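Local coordinates for protein probable enoyl-CoA hydratase/isomerase (Pseudomonas aeruginosa, PDB 7BOR) that binds coenzyme A and, as a member of the crotonase family, probably works as a delta(3)-delta(2)-enoyl-CoA isomerase, at residues T11-L16 and V48-I53; P94-V99 and D190-F195; G133-F138 and G226-T231. All blocks are in the same frame, centred on the assembly; numbering follows the deposited sequence.

Interaction 1. Residues T11-L16 and V48-I53; sequences TGLLTL and VRVVLI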
# COMPACT_ATOMS: atom_id res chain seq x y z
N THR A 11 -8.48 -4.91 20.81
CA THR A 11 -8.22 -3.95 21.89
C THR A 11 -7.24 -2.89 21.39
O THR A 11 -6.03 -3.16 21.29
CB THR A 11 -7.66 -4.65 23.13
OG1 THR A 11 -6.50 -5.42 22.77
CG2 THR A 11 -8.69 -5.56 23.79
N GLY A 12 -7.74 -1.68 21.12
CA GLY A 12 -6.93 -0.59 20.58
C GLY A 12 -6.44 -0.77 19.15
O GLY A 12 -5.88 0.18 18.58
N LEU A 13 -6.68 -1.92 18.54
CA LEU A 13 -6.08 -2.30 17.27
C LEU A 13 -7.17 -2.61 16.25
O LEU A 13 -7.95 -3.54 16.43
CB LEU A 13 -5.18 -3.52 17.47
CG LEU A 13 -4.74 -4.22 16.20
CD1 LEU A 13 -3.79 -3.30 15.42
CD2 LEU A 13 -4.09 -5.54 16.56
N LEU A 14 -7.18 -1.85 15.15
CA LEU A 14 -8.08 -2.12 14.04
C LEU A 14 -7.31 -2.85 12.94
O LEU A 14 -6.26 -2.38 12.51
CB LEU A 14 -8.68 -0.82 13.49
CG LEU A 14 -9.60 -1.05 12.29
CD1 LEU A 14 -10.79 -1.96 12.64
CD2 LEU A 14 -10.07 0.27 11.77
N THR A 15 -7.84 -3.98 12.50
CA THR A 15 -7.21 -4.80 11.48
C THR A 15 -8.05 -4.82 10.20
O THR A 15 -9.18 -5.31 10.21
CB THR A 15 -7.02 -6.23 11.99
OG1 THR A 15 -6.12 -6.21 13.10
CG2 THR A 15 -6.45 -7.11 10.89
N LEU A 16 -7.46 -4.31 9.10
CA LEU A 16 -8.06 -4.41 7.76
C LEU A 16 -7.45 -5.61 7.04
O LEU A 16 -6.25 -5.64 6.74
CB LEU A 16 -7.83 -3.13 6.98
CG LEU A 16 -8.23 -1.84 7.69
CD1 LEU A 16 -7.92 -0.61 6.84
CD2 LEU A 16 -9.70 -1.87 8.09
N VAL A 48 -9.42 3.54 18.95
CA VAL A 48 -8.47 2.92 18.03
C VAL A 48 -7.13 3.65 18.14
O VAL A 48 -7.05 4.88 17.96
CB VAL A 48 -8.98 2.89 16.59
CG1 VAL A 48 -7.99 2.13 15.72
CG2 VAL A 48 -10.32 2.20 16.51
N ARG A 49 -6.09 2.87 18.43
CA ARG A 49 -4.72 3.32 18.61
C ARG A 49 -3.82 2.96 17.43
O ARG A 49 -2.92 3.73 17.10
CB ARG A 49 -4.14 2.70 19.89
CG ARG A 49 -4.84 3.20 21.16
CD ARG A 49 -3.83 3.81 22.15
NE ARG A 49 -2.72 4.46 21.45
CZ ARG A 49 -1.46 4.46 21.88
NH1 ARG A 49 -1.16 3.86 23.03
NH2 ARG A 49 -0.50 5.07 21.17
N VAL A 50 -4.08 1.84 16.77
CA VAL A 50 -3.21 1.32 15.72
C VAL A 50 -4.06 0.60 14.68
O VAL A 50 -5.00 -0.12 15.01
CB VAL A 50 -2.14 0.38 16.31
CG1 VAL A 50 -1.22 -0.15 15.23
CG2 VAL A 50 -1.34 1.09 17.41
N VAL A 51 -3.68 0.77 13.40
CA VAL A 51 -4.26 -0.03 12.32
C VAL A 51 -3.21 -0.99 11.78
O VAL A 51 -2.06 -0.62 11.55
CB VAL A 51 -4.81 0.88 11.20
CG1 VAL A 51 -5.13 0.04 9.93
CG2 VAL A 51 -6.04 1.64 11.70
N LEU A 52 -3.65 -2.22 11.53
CA LEU A 52 -2.87 -3.23 10.84
C LEU A 52 -3.52 -3.59 9.50
O LEU A 52 -4.73 -3.84 9.43
CB LEU A 52 -2.76 -4.46 11.74
CG LEU A 52 -1.72 -5.48 11.39
CD1 LEU A 52 -1.23 -6.08 12.70
CD2 LEU A 52 -2.36 -6.48 10.50
N ILE A 53 -2.71 -3.65 8.45
CA ILE A 53 -3.20 -4.05 7.13
C ILE A 53 -2.52 -5.34 6.72
O ILE A 53 -1.29 -5.44 6.76
CB ILE A 53 -2.93 -2.98 6.06
CG1 ILE A 53 -3.56 -1.67 6.42
CG2 ILE A 53 -3.55 -3.37 4.71
CD1 ILE A 53 -3.22 -0.54 5.47

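Interaction 2. Residues P94-V99 and D190-F195; sequences PVIAAV and DAARRF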
# COMPACT_ATOMS: atom_id res chain seq x y z
N PRO A 94 -0.65 5.26 14.09
CA PRO A 94 0.23 4.21 13.55
C PRO A 94 -0.47 3.24 12.61
O PRO A 94 -1.52 2.67 12.93
CB PRO A 94 0.76 3.50 14.81
CG PRO A 94 0.79 4.52 15.84
CD PRO A 94 -0.43 5.44 15.55
N VAL A 95 0.13 3.03 11.45
CA VAL A 95 -0.34 2.03 10.50
C VAL A 95 0.77 1.01 10.27
O VAL A 95 1.89 1.40 9.93
CB VAL A 95 -0.74 2.67 9.16
CG1 VAL A 95 -1.41 1.63 8.36
CG2 VAL A 95 -1.58 3.85 9.35
N ILE A 96 0.44 -0.28 10.39
CA ILE A 96 1.38 -1.40 10.24
C ILE A 96 0.90 -2.33 9.14
O ILE A 96 -0.25 -2.78 9.15
CB ILE A 96 1.54 -2.17 11.56
CG1 ILE A 96 2.06 -1.21 12.62
CG2 ILE A 96 2.43 -3.35 11.43
CD1 ILE A 96 2.20 -1.84 14.00
N ALA A 97 1.80 -2.67 8.21
CA ALA A 97 1.55 -3.67 7.20
C ALA A 97 2.20 -5.00 7.56
O ALA A 97 3.31 -5.03 8.09
CB ALA A 97 2.09 -3.25 5.83
N ALA A 98 1.52 -6.08 7.20
CA ALA A 98 1.96 -7.47 7.39
C ALA A 98 1.78 -8.18 6.06
O ALA A 98 0.65 -8.49 5.66
CB ALA A 98 1.16 -8.17 8.47
N VAL A 99 2.88 -8.48 5.41
CA VAL A 99 2.88 -8.80 3.99
C VAL A 99 3.38 -10.22 3.80
O VAL A 99 4.50 -10.53 4.22
CB VAL A 99 3.76 -7.81 3.19
CG1 VAL A 99 3.73 -8.17 1.69
CG2 VAL A 99 3.31 -6.36 3.44
N ASP A 190 2.51 -7.79 17.58
CA ASP A 190 3.32 -7.43 18.75
C ASP A 190 3.82 -6.00 18.65
O ASP A 190 3.82 -5.26 19.64
CB ASP A 190 4.49 -8.39 18.90
CG ASP A 190 4.05 -9.75 19.42
OD1 ASP A 190 3.03 -9.82 20.11
OD2 ASP A 190 4.72 -10.75 19.17
N ALA A 191 4.23 -5.58 17.45
CA ALA A 191 4.58 -4.19 17.25
C ALA A 191 3.41 -3.28 17.59
O ALA A 191 3.61 -2.24 18.21
CB ALA A 191 5.04 -3.96 15.81
N ALA A 192 2.19 -3.63 17.15
CA ALA A 192 1.02 -2.84 17.51
C ALA A 192 0.89 -2.75 19.02
O ALA A 192 0.65 -1.68 19.58
CB ALA A 192 -0.25 -3.42 16.89
N ARG A 193 1.09 -3.88 19.71
CA ARG A 193 1.00 -3.90 21.17
C ARG A 193 2.06 -3.00 21.81
O ARG A 193 1.82 -2.41 22.87
CB ARG A 193 1.10 -5.35 21.67
CG ARG A 193 -0.03 -6.27 21.19
CD ARG A 193 0.07 -7.75 21.71
NE ARG A 193 -0.90 -8.67 21.08
CZ ARG A 193 -0.58 -9.70 20.27
NH1 ARG A 193 -1.54 -10.48 19.75
NH2 ARG A 193 0.68 -9.97 19.98
N ARG A 194 3.21 -2.83 21.17
CA ARG A 194 4.21 -1.93 21.72
C ARG A 194 3.71 -0.49 21.69
O ARG A 194 3.96 0.28 22.62
CB ARG A 194 5.54 -2.04 20.96
CG ARG A 194 6.17 -3.42 20.96
CD ARG A 194 7.52 -3.40 20.18
NE ARG A 194 8.41 -2.33 20.65
CZ ARG A 194 9.69 -2.20 20.27
NH1 ARG A 194 10.21 -3.07 19.42
NH2 ARG A 194 10.45 -1.20 20.75
N PHE A 195 3.01 -0.12 20.60
CA PHE A 195 2.49 1.24 20.47
C PHE A 195 1.49 1.52 21.58
O PHE A 195 1.46 2.62 22.14
CB PHE A 195 1.82 1.46 19.09
CG PHE A 195 2.77 1.90 17.99
CD1 PHE A 195 3.54 3.06 18.11
CD2 PHE A 195 2.93 1.11 16.83
CE1 PHE A 195 4.46 3.43 17.08
CE2 PHE A 195 3.81 1.49 15.81
CZ PHE A 195 4.59 2.63 15.94

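Interaction 3. Residues G133-F138 and G226-T231; sequences GLTPEF and GDIFST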
# COMPACT_ATOMS: atom_id res chain seq x y z
N GLY A 133 2.45 -0.31 -19.52
CA GLY A 133 2.28 0.98 -20.15
C GLY A 133 1.85 2.07 -19.21
O GLY A 133 1.36 3.11 -19.66
N LEU A 134 2.08 1.90 -17.92
CA LEU A 134 1.71 2.85 -16.91
C LEU A 134 2.96 3.46 -16.28
O LEU A 134 4.08 3.17 -16.67
CB LEU A 134 0.79 2.17 -15.89
CG LEU A 134 -0.52 1.64 -16.50
CD1 LEU A 134 -1.27 0.72 -15.53
CD2 LEU A 134 -1.42 2.80 -16.92
N THR A 135 2.75 4.30 -15.27
CA THR A 135 3.81 5.10 -14.69
C THR A 135 3.68 5.04 -13.16
O THR A 135 2.69 4.50 -12.64
CB THR A 135 3.74 6.55 -15.20
OG1 THR A 135 2.38 6.98 -15.17
CG2 THR A 135 4.29 6.66 -16.60
N PRO A 136 4.64 5.58 -12.41
CA PRO A 136 4.60 5.44 -10.95
C PRO A 136 3.40 6.13 -10.32
O PRO A 136 2.90 7.16 -10.81
CB PRO A 136 5.90 6.08 -10.46
CG PRO A 136 6.79 6.12 -11.68
CD PRO A 136 5.84 6.26 -12.87
N GLU A 137 3.01 5.62 -9.16
CA GLU A 137 1.79 6.02 -8.46
C GLU A 137 2.09 6.06 -6.96
O GLU A 137 3.17 5.64 -6.50
CB GLU A 137 0.68 5.06 -8.94
CG GLU A 137 -0.26 4.59 -7.97
CD GLU A 137 0.27 3.47 -7.16
OE1 GLU A 137 1.50 3.40 -6.94
OE2 GLU A 137 -0.58 2.68 -6.70
N PHE A 138 1.15 6.69 -6.23
CA PHE A 138 1.17 6.85 -4.76
C PHE A 138 2.46 7.54 -4.25
O PHE A 138 2.90 7.35 -3.11
CB PHE A 138 0.93 5.49 -4.10
CG PHE A 138 0.14 5.54 -2.79
CD1 PHE A 138 -0.08 6.73 -2.13
CD2 PHE A 138 -0.37 4.39 -2.24
CE1 PHE A 138 -0.78 6.76 -0.96
CE2 PHE A 138 -1.07 4.42 -1.07
CZ PHE A 138 -1.26 5.57 -0.43
N GLY A 226 -0.89 11.22 -10.75
CA GLY A 226 -2.24 10.72 -10.99
C GLY A 226 -2.80 11.20 -12.30
O GLY A 226 -3.56 10.48 -12.95
N ASP A 227 -2.43 12.41 -12.72
CA ASP A 227 -2.85 12.93 -14.01
C ASP A 227 -2.18 12.16 -15.14
O ASP A 227 -2.86 11.68 -16.06
CB ASP A 227 -2.54 14.44 -14.11
CG ASP A 227 -3.54 15.33 -13.31
OD1 ASP A 227 -4.78 15.07 -13.28
OD2 ASP A 227 -3.07 16.32 -12.70
N ILE A 228 -0.85 11.98 -15.06
CA ILE A 228 -0.16 11.11 -16.02
C ILE A 228 -0.79 9.72 -16.04
O ILE A 228 -1.05 9.16 -17.12
CB ILE A 228 1.35 11.02 -15.70
CG1 ILE A 228 1.97 12.43 -15.57
CG2 ILE A 228 2.06 10.19 -16.78
CD1 ILE A 228 2.06 13.23 -16.88
N PHE A 229 -1.04 9.13 -14.86
CA PHE A 229 -1.51 7.74 -14.77
C PHE A 229 -2.90 7.60 -15.38
O PHE A 229 -3.20 6.64 -16.11
CB PHE A 229 -1.57 7.34 -13.29
CG PHE A 229 -1.66 5.85 -13.04
CD1 PHE A 229 -0.50 5.09 -12.83
CD2 PHE A 229 -2.88 5.23 -12.89
CE1 PHE A 229 -0.59 3.75 -12.54
CE2 PHE A 229 -2.97 3.88 -12.59
CZ PHE A 229 -1.83 3.15 -12.44
N SER A 230 -3.79 8.51 -15.00
CA SER A 230 -5.13 8.53 -15.55
C SER A 230 -5.08 8.67 -17.07
O SER A 230 -5.76 7.94 -17.80
CB SER A 230 -5.90 9.69 -14.91
OG SER A 230 -7.21 9.74 -15.45
N THR A 231 -4.25 9.57 -17.58
CA THR A 231 -4.19 9.71 -19.03
C THR A 231 -3.72 8.41 -19.67
O THR A 231 -4.30 7.95 -20.67
CB THR A 231 -3.27 10.86 -19.40
OG1 THR A 231 -3.83 12.08 -18.92
CG2 THR A 231 -3.09 10.95 -20.93

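Interaction 1. Residues T11-L16 and V48-I53
Leu14 and Val51 pair at the middle of two neighbouring parallel strands. The strand axes approach to 4.6 Å. Leu14 N donates to Val50 O, and Leu14 O accepts from Leu52 N at 2.8 Å. Leu16 N then bonds Leu52 O at an angle of 153° at the hydrogen. The bonds thus run from Leu14 and Leu16 to the residues before and after their bridge partners, as in a regular parallel sheet. CA-H...O contacts fill in between them, for example Val51 CA to Leu14 O at 3.1 Å.

Packing is tight on the face of Leu14, Leu16, Val51 and Ile53. Leu14 CB meets Val48 CG1 at 3.8 Å and Val51 CG2 at 4.0 Å. Leu16 CD1 reaches Val51 CG1. On the other face, CG of Leu13 is anti to the backbone N (chi1 167°). This carries CD1 over Val50 O and against Leu52 CB. Thr15 lies beside Leu52, pointing the same way, and is partly exposed.

The start of the pair is more open to solvent, at Gly12 and Arg49, yet it is firmly bonded. Gly12 O takes two donors: Arg49 N at 2.7 Å, tilted from the carbonyl plane, and Val50 N at 3.0 Å. Arg49 leads its guanidinium away, where NH1 bonds Leu198 O.

The two strands belong to a beta-alpha-beta unit whose helix is 29-44. Ala38, Leu39 and Ala42 of that helix cover Leu14, Leu16 and Val48. Helix 182-196 covers Leu13 and Val50. Strands 5-9 and 95-99 flank the pair within the sheet.

Interaction 2. Residues P94-V99 and D190-F195
Pro94 lies over one face of the Phe195 ring in a CH-pi contact. Pro94 CB is 3.8 Å from the ring centroid and 14° off the ring normal. It is offset toward the rim, so Phe195 CE2 and CD2 are among its nearest atoms. Pro94 CG lies over the same face, shifted toward the CD1 side, 3.9 Å from Phe195 CG. Both carbons thus sit close to the middle of the ring face.

Ile96 makes the second half of the contact with one methyl, CD1. Ile96 CD1 comes to 3.6 Å from Ala192 N, on the helix backbone. Ile96 CD1 also meets Ala191 CB at 4.0 Å and Ala192 CB at 4.1 Å. It also touches the edge of the Phe195 ring near its plane, at CE2. CG1 of Ile96 is anti to the carbonyl carbon (chi1 -60°) and the chain then extends (chi2 178°), which sends CD1 out to the helix. Small alanines let it come close to the backbone.

Strand 95-99 and helix 190-195 run nearly antiparallel, their axes 9.6 Å apart. Strand 50-54 holds the strand through backbone bonds from Val51 and Ile53. Its Val50 touches Ile96, Ala192 and Phe195. Phe118 of strand 116-120 packs on Ile96 and Ala191, and Leu116 packs on Phe195. Earlier in the helix, Ala188 also touches Ile96. The charged Asp190, Arg193 and Arg194 are exposed.

No hydrogen bond joins the two segments. The helix is held on the sheet here by apolar fit and one aromatic face, and the charged residues lie on the exposed side of the helix.

Interaction 3. Residues G133-F138 and G226-T231
The carbonyl oxygen of Thr135 meets two edge carbons of the Phe229 ring and lies in the ring plane. Thr135 O is 3.2 Å from Phe229 CD1 and 3.4 Å from Phe229 CE1. The rim of a phenyl ring carries slight positive charge, so this approach is probably mildly favourable. It is not a hydrogen bond, and no hydrogen bond crosses between the two segments.

Leu134 and Glu137 add apolar contacts from either side of Thr135 in sequence. Leu134 CB lies 4.0 Å from Phe229 CE1, and its CD1 reaches CZ. Glu137 CB is also 4.0 Å from Phe229 CE1, but its carboxylate leads away and OE1 bonds Thr109 OG1. CG of Phe229 is anti to the backbone N (chi1 -163°), which brings the ring down among these three residues. It buries more surface here than any other residue of the pair.

Toward solvent the contact thins. Thr135 OG1 sits between its backbone N and carbonyl carbon (chi1 44°), where it meets Ile228 CG2 at 3.6 Å. These two side chains cross at about a right angle, and Ile228 is exposed. Just before Ile228, Asp227 O is gripped from opposite faces of its plane by Thr231 N at 2.9 Å and Thr231 OG1 at 3.0 Å, one turn on.

The side chain of Leu134 is about 4 Å from bound coenzyme A at the nearest atoms, so this loop borders the ligand pocket. The contact fastens the loop between strand 124-126 and helix 140-148 to the long helix 200-233. Arg232 of that helix also bonds Gly133 O. Helix 106-109 packs on Glu137 and Phe138, and Phe138 stacks on His113.

Overall arrangement
Interactions 1 and 2 are buried and share one sheet, since strands 50-54 and 95-99 are neighbours in it. Backbone bonds between those strands tie the two contacts directly, and their centres are 8 Å apart. Interaction 1 is mainly strand-to-strand hydrogen bonding. Interaction 2 is wholly apolar and lays a helix on that sheet. The centre of interaction 3 lies about 30 Å from theirs, across the chain's centre. It is only partly buried, joins a loop to a helix and borders the coenzyme A pocket. Helices 182-196 and 200-233, which serve interactions 2 and 3, follow each other in the chain and so connect the sheet side with the ligand side.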